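Local coordinates for GH127 beta-L-arabinofuranoside (Geobacillus stearothermophilus, PDB 4QK0), which probably hydrolyses beta-L-arabinofuranosidic linkages as a glycoside hydrolase of family GH127, at residues A[492-497]-A[503-508]. Numbering follows the deposited sequence.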
ATOM      1  N   ARG A 492      19.862 -29.420   9.057  1.00 36.51           N
ATOM      2  CA  ARG A 492      20.387 -30.511   8.204  1.00 42.08           C
ATOM      3  C   ARG A 492      21.276 -31.286   9.163  1.00 40.32           C
ATOM      4  O   ARG A 492      22.011 -30.677   9.961  1.00 48.42           O
ATOM      5  CB  ARG A 492      21.357 -30.057   7.088  1.00 40.75           C
ATOM      6  CG  ARG A 492      21.098 -28.795   6.286  1.00 53.32           C
ATOM      7  CD  ARG A 492      22.394 -27.960   6.127  1.00 55.07           C
ATOM      8  NE  ARG A 492      22.182 -26.695   5.417  1.00 62.42           N
ATOM      9  CZ  ARG A 492      22.268 -26.507   4.088  1.00 65.47           C
ATOM     10  NH1 ARG A 492      22.617 -27.509   3.269  1.00 59.71           N
ATOM     11  NH2 ARG A 492      22.024 -25.292   3.568  1.00 56.76           N
ATOM     12  N   GLY A 493      21.308 -32.592   9.045  1.00 32.95           N
ATOM     13  CA  GLY A 493      22.329 -33.392   9.723  1.00 33.32           C
ATOM     14  C   GLY A 493      22.263 -33.503  11.218  1.00 30.99           C
ATOM     15  O   GLY A 493      23.299 -33.422  11.935  1.00 35.03           O
ATOM     16  N   ALA A 494      21.073 -33.710  11.735  1.00 31.62           N
ATOM     17  CA  ALA A 494      20.976 -33.885  13.186  1.00 32.80           C
ATOM     18  C   ALA A 494      21.719 -35.153  13.611  1.00 33.94           C
ATOM     19  O   ALA A 494      21.694 -36.153  12.898  1.00 35.24           O
ATOM     20  CB  ALA A 494      19.541 -33.969  13.575  1.00 35.21           C
ATOM     21  N   GLU A 495      22.383 -35.112  14.759  1.00 36.70           N
ATOM     22  CA  GLU A 495      23.052 -36.302  15.298  1.00 41.81           C
ATOM     23  C   GLU A 495      22.540 -36.623  16.724  1.00 42.89           C
ATOM     24  O   GLU A 495      22.209 -35.705  17.493  1.00 41.28           O
ATOM     25  CB  GLU A 495      24.562 -36.085  15.353  1.00 44.84           C
ATOM     26  CG  GLU A 495      25.267 -35.818  14.018  1.00 46.44           C
ATOM     27  CD  GLU A 495      26.748 -35.363  14.159  1.00 53.99           C
ATOM     28  OE1 GLU A 495      27.435 -35.702  15.149  1.00 65.73           O
ATOM     29  OE2 GLU A 495      27.252 -34.610  13.301  1.00 57.17           O
ATOM     30  N   VAL A 496      22.426 -37.913  17.037  1.00 39.70           N
ATOM     31  CA  VAL A 496      21.949 -38.380  18.358  1.00 38.56           C
ATOM     32  C   VAL A 496      22.809 -39.456  18.962  1.00 36.54           C
ATOM     33  O   VAL A 496      23.216 -40.397  18.264  1.00 33.70           O
ATOM     34  CB  VAL A 496      20.530 -38.961  18.305  1.00 42.80           C
ATOM     35  CG1 VAL A 496      20.085 -39.411  19.685  1.00 41.87           C
ATOM     36  CG2 VAL A 496      19.558 -37.903  17.823  1.00 46.14           C
ATOM     37  N   THR A 497      23.104 -39.318  20.259  1.00 36.28           N
ATOM     38  CA  THR A 497      23.794 -40.369  20.995  1.00 36.76           C
ATOM     39  C   THR A 497      23.013 -40.693  22.247  1.00 35.41           C
ATOM     40  O   THR A 497      22.363 -39.830  22.840  1.00 30.23           O
ATOM     41  CB  THR A 497      25.229 -40.018  21.434  1.00 39.39           C
ATOM     42  OG1 THR A 497      25.182 -38.992  22.413  1.00 41.23           O
ATOM     43  CG2 THR A 497      26.087 -39.590  20.268  1.00 42.52           C
ATOM     44  N   VAL A 503      23.450 -43.264  17.576  1.00 51.33           N
ATOM     45  CA  VAL A 503      22.260 -43.952  17.131  1.00 45.37           C
ATOM     46  C   VAL A 503      21.890 -43.467  15.740  1.00 47.50           C
ATOM     47  O   VAL A 503      21.865 -42.254  15.484  1.00 51.08           O
ATOM     48  CB  VAL A 503      21.129 -43.624  18.071  1.00 49.90           C
ATOM     49  CG1 VAL A 503      19.805 -44.158  17.548  1.00 51.99           C
ATOM     50  CG2 VAL A 503      21.449 -44.208  19.432  1.00 55.46           C
ATOM     51  N   ASP A 504      21.633 -44.414  14.847  1.00 44.85           N
ATOM     52  CA  ASP A 504      21.185 -44.108  13.528  1.00 44.18           C
ATOM     53  C   ASP A 504      19.717 -43.745  13.641  1.00 42.47           C
ATOM     54  O   ASP A 504      18.876 -44.597  13.840  1.00 40.79           O
ATOM     55  CB  ASP A 504      21.387 -45.307  12.579  1.00 47.61           C
ATOM     56  CG  ASP A 504      21.018 -44.970  11.118  1.00 49.89           C
ATOM     57  OD1 ASP A 504      20.742 -43.781  10.793  1.00 50.85           O
ATOM     58  OD2 ASP A 504      21.002 -45.902  10.286  1.00 57.66           O
ATOM     59  N   ILE A 505      19.413 -42.464  13.482  1.00 50.06           N
ATOM     60  CA  ILE A 505      18.035 -41.989  13.635  1.00 47.08           C
ATOM     61  C   ILE A 505      17.228 -42.059  12.367  1.00 41.47           C
ATOM     62  O   ILE A 505      16.010 -42.002  12.414  1.00 38.31           O
ATOM     63  CB  ILE A 505      17.953 -40.554  14.172  1.00 51.89           C
ATOM     64  CG1 ILE A 505      18.780 -39.575  13.322  1.00 55.24           C
ATOM     65  CG2 ILE A 505      18.352 -40.547  15.646  1.00 54.54           C
ATOM     66  CD1 ILE A 505      18.451 -38.129  13.631  1.00 58.64           C
ATOM     67  N   VAL A 506      17.906 -42.152  11.238  1.00 43.48           N
ATOM     68  CA  VAL A 506      17.230 -42.127   9.947  1.00 49.41           C
ATOM     69  C   VAL A 506      16.063 -43.128   9.834  1.00 41.89           C
ATOM     70  O   VAL A 506      14.991 -42.737   9.436  1.00 35.11           O
ATOM     71  CB  VAL A 506      18.241 -42.313   8.781  1.00 55.23           C
ATOM     72  CG1 VAL A 506      17.545 -42.791   7.498  1.00 52.84           C
ATOM     73  CG2 VAL A 506      19.018 -41.009   8.571  1.00 55.70           C
ATOM     74  N   PRO A 507      16.285 -44.401  10.173  1.00 37.86           N
ATOM     75  CA  PRO A 507      15.168 -45.357  10.225  1.00 38.46           C
ATOM     76  C   PRO A 507      14.156 -45.133  11.351  1.00 35.12           C
ATOM     77  O   PRO A 507      13.137 -45.772  11.369  1.00 34.26           O
ATOM     78  CB  PRO A 507      15.852 -46.724  10.430  1.00 39.80           C
ATOM     79  CG  PRO A 507      17.240 -46.415  10.918  1.00 42.43           C
ATOM     80  CD  PRO A 507      17.597 -45.040  10.414  1.00 42.41           C
ATOM     81  N   LEU A 508      14.439 -44.259  12.298  1.00 34.94           N
ATOM     82  CA  LEU A 508      13.534 -44.034  13.408  1.00 33.91           C
ATOM     83  C   LEU A 508      12.626 -42.832  13.164  1.00 33.88           C
ATOM     84  O   LEU A 508      11.753 -42.534  13.994  1.00 33.76           O
ATOM     85  CB  LEU A 508      14.343 -43.812  14.679  1.00 31.58           C
ATOM     86  CG  LEU A 508      15.317 -44.952  15.008  1.00 32.61           C
ATOM     87  CD1 LEU A 508      16.107 -44.671  16.275  1.00 27.22           C
ATOM     88  CD2 LEU A 508      14.599 -46.307  15.104  1.00 30.97           C
TER
HETATM   89  O   HOH W   1      22.625 -39.784  15.008  1.00 30.92           O
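The carbonyl oxygen of V496 accepts the backbone N-H of V503, with V503 N 3.0 Å from V496 O in a somewhat bent bond (155° at the hydrogen). This bond joins the two antiparallel arms of a beta hairpin, strands 495-498 and 501-503, at the edge of an antiparallel sheet in the GH127 middle domain. A water bridges the two backbones beside this bond, accepting from V496 N at 2.8 Å and donating to V503 O at 2.6 Å. After V503 the second arm leaves the strand and continues as a loop.

Beyond the water the closure passes to side chains. I505 points toward the first strand, and its CG2 methyl lies 3.6 Å from V496 CG2, the two side chains crossing at about a right angle. V496 presents this methyl because CG1 takes the place anti to the backbone N (chi1 -179°), leaving CG2 beside that nitrogen. The other branch of I505 runs out through CG1 with chi2 extended at 166°, and its terminal CD1 arrives near A494, 3.9 Å from A494 O. Thus one isoleucine reaches from V496 to A494, just ahead of the strand, where its CD1 also nears the A494 CB methyl. Strand 524-529 flanks the first arm, where V526 and L528 also pack on V496, helping to bury that valine.

After I505 the chain turns through a short 3-10 segment, 506-508, closed by the backbone bond from L508 N to I505 O at 2.8 Å. Just ahead of it, the D504 carboxylate lies at the start of this turn, where OD1 receives a weak bond from V506 N at 3.3 Å.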